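PDB 6G49: protein-glutamine gamma-glutamyltransferase from Pseudomonas aeruginosa PAO1, which shows transglutaminase activity in vitro, joining protein glutamine and lysine side chains with release of ammonia, and is critical for the viability of the bacterium. Local coordinates for residues A[63-68]-A[270-275]; A[69-74]-A[277-282]. All coordinates share one frame; numbering follows the deposited sequence. Where two conformers were deposited one is given.

Interaction 1 (A[63-68]-A[270-275])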
loop_
_atom_site.group_PDB
_atom_site.type_symbol
_atom_site.label_atom_id
_atom_site.label_comp_id
_atom_site.label_asym_id
_atom_site.label_seq_id
_atom_site.Cartn_x
_atom_site.Cartn_y
_atom_site.Cartn_z
ATOM N N GLY A 63 -7.762 19.514 -12.703
ATOM C CA GLY A 63 -7.465 19.309 -14.138
ATOM C C GLY A 63 -7.902 17.950 -14.646
ATOM O O GLY A 63 -8.922 17.412 -14.190
ATOM N N ALA A 64 -7.084 17.378 -15.544
ATOM C CA ALA A 64 -7.371 16.113 -16.188
ATOM C C ALA A 64 -7.180 14.996 -15.149
ATOM O O ALA A 64 -6.380 15.136 -14.202
ATOM C CB ALA A 64 -6.469 15.907 -17.383
ATOM N N LEU A 65 -7.963 13.935 -15.311
ATOM C CA LEU A 65 -7.845 12.786 -14.463
ATOM C C LEU A 65 -6.462 12.186 -14.710
ATOM O O LEU A 65 -6.117 11.945 -15.866
ATOM C CB LEU A 65 -8.947 11.812 -14.878
ATOM C CG LEU A 65 -9.108 10.586 -13.992
ATOM C CD1 LEU A 65 -9.544 11.008 -12.598
ATOM C CD2 LEU A 65 -10.105 9.617 -14.597
ATOM N N PRO A 66 -5.622 11.883 -13.690
ATOM C CA PRO A 66 -4.390 11.154 -13.964
ATOM C C PRO A 66 -4.693 9.778 -14.545
ATOM O O PRO A 66 -5.798 9.244 -14.397
ATOM C CB PRO A 66 -3.740 10.978 -12.596
ATOM C CG PRO A 66 -4.327 12.093 -11.774
ATOM C CD PRO A 66 -5.744 12.250 -12.273
ATOM N N PRO A 67 -3.726 9.158 -15.243
ATOM C CA PRO A 67 -3.876 7.777 -15.691
ATOM C C PRO A 67 -4.155 6.818 -14.508
ATOM O O PRO A 67 -3.629 7.037 -13.412
ATOM C CB PRO A 67 -2.498 7.431 -16.269
ATOM C CG PRO A 67 -1.794 8.744 -16.494
ATOM C CD PRO A 67 -2.402 9.733 -15.523
ATOM N N ARG A 68 -4.876 5.744 -14.774
ATOM C CA ARG A 68 -5.330 4.855 -13.719
ATOM C C ARG A 68 -4.169 4.294 -12.920
ATOM O O ARG A 68 -4.289 4.066 -11.718
ATOM C CB ARG A 68 -5.982 3.593 -14.270
ATOM C CG ARG A 68 -7.395 3.813 -14.718
ATOM C CD ARG A 68 -7.938 2.448 -15.050
ATOM N NE ARG A 68 -9.372 2.559 -15.097
ATOM C CZ ARG A 68 -10.139 2.647 -14.016
ATOM N NH1 ARG A 68 -9.628 2.418 -12.815
ATOM N NH2 ARG A 68 -11.412 2.986 -14.153
ATOM N N GLY A 270 -10.482 3.457 -9.464
ATOM C CA GLY A 270 -11.728 4.174 -9.326
ATOM C C GLY A 270 -12.567 4.048 -10.588
ATOM O O GLY A 270 -12.100 3.599 -11.613
ATOM N N GLU A 271 -13.818 4.459 -10.489
ATOM C CA GLU A 271 -14.769 4.370 -11.576
ATOM C C GLU A 271 -15.241 5.765 -11.982
ATOM O O GLU A 271 -15.748 6.499 -11.174
ATOM C CB GLU A 271 -15.949 3.537 -11.095
ATOM C CG GLU A 271 -15.602 2.110 -10.659
ATOM C CD GLU A 271 -14.876 1.988 -9.314
ATOM O OE1 GLU A 271 -15.408 2.384 -8.278
ATOM O OE2 GLU A 271 -13.764 1.451 -9.292
ATOM N N LEU A 272 -15.060 6.111 -13.242
ATOM C CA LEU A 272 -15.439 7.425 -13.728
ATOM C C LEU A 272 -16.927 7.638 -13.995
ATOM O O LEU A 272 -17.540 6.854 -14.682
ATOM C CB LEU A 272 -14.667 7.716 -15.007
ATOM C CG LEU A 272 -14.863 9.056 -15.695
ATOM C CD1 LEU A 272 -14.442 10.195 -14.790
ATOM C CD2 LEU A 272 -14.031 9.053 -16.959
ATOM N N ASN A 273 -17.478 8.716 -13.447
ATOM C CA ASN A 273 -18.868 9.105 -13.692
ATOM C C ASN A 273 -18.833 10.333 -14.618
ATOM O O ASN A 273 -18.599 11.461 -14.182
ATOM C CB ASN A 273 -19.542 9.550 -12.413
ATOM C CG ASN A 273 -20.996 9.937 -12.609
ATOM O OD1 ASN A 273 -21.424 10.112 -13.751
ATOM N ND2 ASN A 273 -21.764 9.958 -11.527
ATOM N N PRO A 274 -18.979 10.139 -15.933
ATOM C CA PRO A 274 -18.857 11.269 -16.855
ATOM C C PRO A 274 -20.042 12.249 -16.738
ATOM O O PRO A 274 -19.828 13.400 -17.041
ATOM C CB PRO A 274 -18.827 10.621 -18.242
ATOM C CG PRO A 274 -19.531 9.306 -18.015
ATOM C CD PRO A 274 -19.084 8.859 -16.637
ATOM N N ALA A 275 -21.163 11.804 -16.210
ATOM C CA ALA A 275 -22.349 12.706 -15.992
ATOM C C ALA A 275 -22.020 13.738 -14.904
ATOM O O ALA A 275 -22.513 14.866 -14.985
ATOM C CB ALA A 275 -23.602 11.957 -15.669
#
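In the periplasmic domain of TgpA, which carries the transglutaminase activity, an end-on grip of Arg68 on the carbonyl oxygen of Gly270, through both NH1 and NH2, joins the loop between strands 55-61 and 72-81 to the start of edge strand 271-273. Arg68 NH2 lies 2.7 Å from Gly270 O, and Arg68 NH1 lies 3.0 Å from that same oxygen. NH1 approaches in the carbonyl plane, on a lone pair, with a C=O...N angle of 144°. NH2 comes in almost in line with the C=O bond, at 168°. Because two donors share one acceptor, neither N-H is straight. The oxygen stays near the guanidinium plane, so the two bonds together restrict rotation of the group. The reach comes from a chain extended from CG to NE, after which chi4 (-76°) swings the guanidinium out of line with it. Glu271 OE2 is 5.5 Å from Arg68 NH1, too far for a salt bridge; the carboxylate of Glu271 bonds instead through OE1 to His282. Farther along, Leu65 CD2 meets Leu272 CD1 at 4.4 Å, a loose apolar touch at the surface, and the whole contact buries just 154 Å². Leu65 and Leu272 also both rest on Leu279 of strand 278-282, the neighbour of 271-273, which is itself the outermost strand on its side of an antiparallel sheet.

Interaction 2 (A[69-74]-A[277-282]); sequences EQLYWR and NYLLVH
Trp73 NE1 donates a hydrogen bond to the carbonyl oxygen of Gly269, which satisfies the indole's polar atom in a contact that is otherwise apolar. Val281 CG2 lies 4.0 Å from Trp73 NE1, the valine methyl approaching the ring obliquely. With CG1 anti to the backbone N (chi1 -178°), CG2 lies beside that N and is the branch facing the indole. Leu279 comes to a different part of the same ring: its CD1 sits at the edge, near the ring plane, 4.4 Å from Trp73 CZ2. Leu71 and Leu279 reach for each other tip to tip, with Leu71 CD1 3.7 Å from Leu279 CD1; Leu279 was deposited in two conformers, so its methyl contacts hold for one of them. No hydrogen bond links the segments, and 143 Å² is buried. All four touching residues are buried, evidence of a small core between two sheets. On one side, strand 72-81 pairs with 267-268, the backbone of Trp73 bonding to that of Tyr267. On the other, strand 278-282 pairs with 55-61, whose Phe57 meets the Trp73 ring edge-to-face and also touches Val281.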
loop_
_atom_site.group_PDB
_atom_site.type_symbol
_atom_site.label_atom_id
_atom_site.label_comp_id
_atom_site.label_asym_id
_atom_site.label_seq_id
_atom_site.Cartn_x
_atom_site.Cartn_y
_atom_site.Cartn_z
ATOM N N GLU A 69 -3.029 4.124 -13.600
ATOM C CA GLU A 69 -1.854 3.479 -13.038
ATOM C C GLU A 69 -1.287 4.326 -11.914
ATOM O O GLU A 69 -0.511 3.831 -11.163
ATOM C CB GLU A 69 -0.751 3.313 -14.106
ATOM C CG GLU A 69 -1.303 2.757 -15.391
ATOM C CD GLU A 69 -1.830 3.799 -16.368
ATOM O OE1 GLU A 69 -3.063 3.875 -16.518
ATOM O OE2 GLU A 69 -1.003 4.546 -16.952
ATOM N N GLN A 70 -1.636 5.612 -11.866
ATOM C CA GLN A 70 -1.146 6.492 -10.872
ATOM C C GLN A 70 -2.116 6.622 -9.676
ATOM O O GLN A 70 -1.781 7.349 -8.755
ATOM C CB GLN A 70 -0.968 7.890 -11.472
ATOM C CG GLN A 70 0.208 7.899 -12.453
ATOM C CD GLN A 70 0.405 9.199 -13.202
ATOM O OE1 GLN A 70 0.006 10.283 -12.767
ATOM N NE2 GLN A 70 1.048 9.078 -14.351
ATOM N N LEU A 71 -3.326 6.041 -9.752
ATOM C CA LEU A 71 -4.361 6.291 -8.777
ATOM C C LEU A 71 -4.218 5.317 -7.597
ATOM O O LEU A 71 -5.043 4.428 -7.356
ATOM C CB LEU A 71 -5.717 6.167 -9.435
ATOM C CG LEU A 71 -5.971 7.187 -10.543
ATOM C CD1 LEU A 71 -7.357 6.993 -11.071
ATOM C CD2 LEU A 71 -5.777 8.606 -10.040
ATOM N N TYR A 72 -3.113 5.478 -6.894
ATOM C CA TYR A 72 -2.851 4.786 -5.627
ATOM C C TYR A 72 -3.218 5.694 -4.468
ATOM O O TYR A 72 -2.471 6.595 -4.089
ATOM C CB TYR A 72 -1.385 4.339 -5.536
ATOM C CG TYR A 72 -1.104 3.127 -6.382
ATOM C CD1 TYR A 72 -0.882 3.232 -7.738
ATOM C CD2 TYR A 72 -0.991 1.866 -5.815
ATOM C CE1 TYR A 72 -0.643 2.118 -8.502
ATOM C CE2 TYR A 72 -0.721 0.731 -6.573
ATOM C CZ TYR A 72 -0.533 0.871 -7.938
ATOM O OH TYR A 72 -0.242 -0.238 -8.663
ATOM N N TRP A 73 -4.387 5.427 -3.902
ATOM C CA TRP A 73 -4.971 6.160 -2.797
ATOM C C TRP A 73 -4.466 5.610 -1.462
ATOM O O TRP A 73 -5.013 4.598 -0.999
ATOM C CB TRP A 73 -6.500 6.176 -2.849
ATOM C CG TRP A 73 -7.079 6.552 -4.172
ATOM C CD1 TRP A 73 -7.547 5.702 -5.116
ATOM C CD2 TRP A 73 -7.204 7.878 -4.731
ATOM N NE1 TRP A 73 -7.951 6.401 -6.233
ATOM C CE2 TRP A 73 -7.757 7.723 -6.004
ATOM C CE3 TRP A 73 -6.892 9.147 -4.249
ATOM C CZ2 TRP A 73 -8.002 8.822 -6.835
ATOM C CZ3 TRP A 73 -7.136 10.232 -5.066
ATOM C CH2 TRP A 73 -7.706 10.039 -6.309
ATOM N N ARG A 74 -3.414 6.207 -0.906
ATOM C CA ARG A 74 -2.869 5.752 0.386
ATOM C C ARG A 74 -3.877 6.053 1.483
ATOM O O ARG A 74 -4.437 7.155 1.567
ATOM C CB ARG A 74 -1.531 6.374 0.792
ATOM C CG ARG A 74 -0.966 5.870 2.125
ATOM C CD ARG A 74 0.391 6.481 2.512
ATOM N NE ARG A 74 1.405 6.338 1.484
ATOM C CZ ARG A 74 2.630 5.871 1.693
ATOM N NH1 ARG A 74 3.040 5.687 2.948
ATOM N NH2 ARG A 74 3.405 5.571 0.661
ATOM N N ASN A 277 -18.590 14.274 -13.634
ATOM C CA ASN A 277 -17.226 14.616 -13.713
ATOM C C ASN A 277 -16.475 14.317 -12.398
ATOM O O ASN A 277 -15.762 15.172 -11.839
ATOM C CB ASN A 277 -17.006 16.075 -14.097
ATOM C CG ASN A 277 -15.586 16.305 -14.525
ATOM O OD1 ASN A 277 -14.956 15.456 -15.137
ATOM N ND2 ASN A 277 -15.038 17.438 -14.134
ATOM N N TYR A 278 -16.680 13.088 -11.906
ATOM C CA TYR A 278 -15.947 12.659 -10.706
ATOM C C TYR A 278 -15.658 11.174 -10.817
ATOM O O TYR A 278 -16.263 10.417 -11.594
ATOM C CB TYR A 278 -16.726 12.998 -9.445
ATOM C CG TYR A 278 -18.068 12.363 -9.248
ATOM C CD1 TYR A 278 -18.244 11.123 -8.644
ATOM C CD2 TYR A 278 -19.230 13.088 -9.532
ATOM C CE1 TYR A 278 -19.495 10.580 -8.437
ATOM C CE2 TYR A 278 -20.485 12.562 -9.307
ATOM C CZ TYR A 278 -20.627 11.318 -8.724
ATOM O OH TYR A 278 -21.856 10.764 -8.512
ATOM N N LEU A 279 -14.695 10.741 -9.977
ATOM C CA LEU A 279 -14.361 9.340 -9.802
ATOM C C LEU A 279 -15.028 8.814 -8.524
ATOM O O LEU A 279 -14.997 9.469 -7.478
ATOM C CB LEU A 279 -12.845 9.172 -9.626
ATOM C CG LEU A 279 -11.952 9.202 -10.864
ATOM C CD1 LEU A 279 -10.545 8.796 -10.442
ATOM C CD2 LEU A 279 -12.414 8.295 -11.979
ATOM N N LEU A 280 -15.649 7.647 -8.639
ATOM C CA LEU A 280 -16.088 6.874 -7.490
ATOM C C LEU A 280 -14.976 5.852 -7.167
ATOM O O LEU A 280 -14.435 5.212 -8.063
ATOM C CB LEU A 280 -17.382 6.138 -7.793
ATOM C CG LEU A 280 -18.546 7.085 -8.092
ATOM C CD1 LEU A 280 -18.721 7.178 -9.580
ATOM C CD2 LEU A 280 -19.805 6.637 -7.410
ATOM N N VAL A 281 -14.812 5.633 -5.882
ATOM C CA VAL A 281 -13.920 4.568 -5.391
ATOM C C VAL A 281 -14.757 3.727 -4.435
ATOM O O VAL A 281 -15.188 4.237 -3.373
ATOM C CB VAL A 281 -12.653 5.160 -4.757
ATOM C CG1 VAL A 281 -11.753 4.007 -4.315
ATOM C CG2 VAL A 281 -11.908 6.039 -5.729
ATOM N N HIS A 282 -14.999 2.490 -4.831
ATOM C CA HIS A 282 -15.783 1.562 -3.983
ATOM C C HIS A 282 -14.855 0.678 -3.159
ATOM O O HIS A 282 -13.661 0.576 -3.428
ATOM C CB HIS A 282 -16.692 0.724 -4.878
ATOM C CG HIS A 282 -17.723 1.525 -5.599
ATOM N ND1 HIS A 282 -17.464 2.067 -6.858
ATOM C CD2 HIS A 282 -19.009 1.806 -5.274
ATOM C CE1 HIS A 282 -18.587 2.659 -7.276
ATOM N NE2 HIS A 282 -19.549 2.533 -6.342
#

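How the interactions relate
Interactions 1 and 2 are centred 8 Å apart, and one segment of each lies in the same six-strand sheet: strands 271-273 and 278-282 are consecutive in the chain and pair antiparallel. There Glu271 N makes a backbone hydrogen bond of 2.6 Å to Leu280 O. Leu272 CA packs 3.6 Å from Leu279 CD2, although Leu279 has two conformers. Interaction 1 is at the surface; interaction 2 is the buried one. Of the triad Cys243, His287 and Asp303, assigned by similarity, Asp303 is reached from segment 69-74, where Tyr72 OH hydrogen-bonds to its OD2. Trp73 lies near the triad without touching it, its side chain about 8 Å from that of His287; the Arg68 side chain is about 11 Å from that of Asp303.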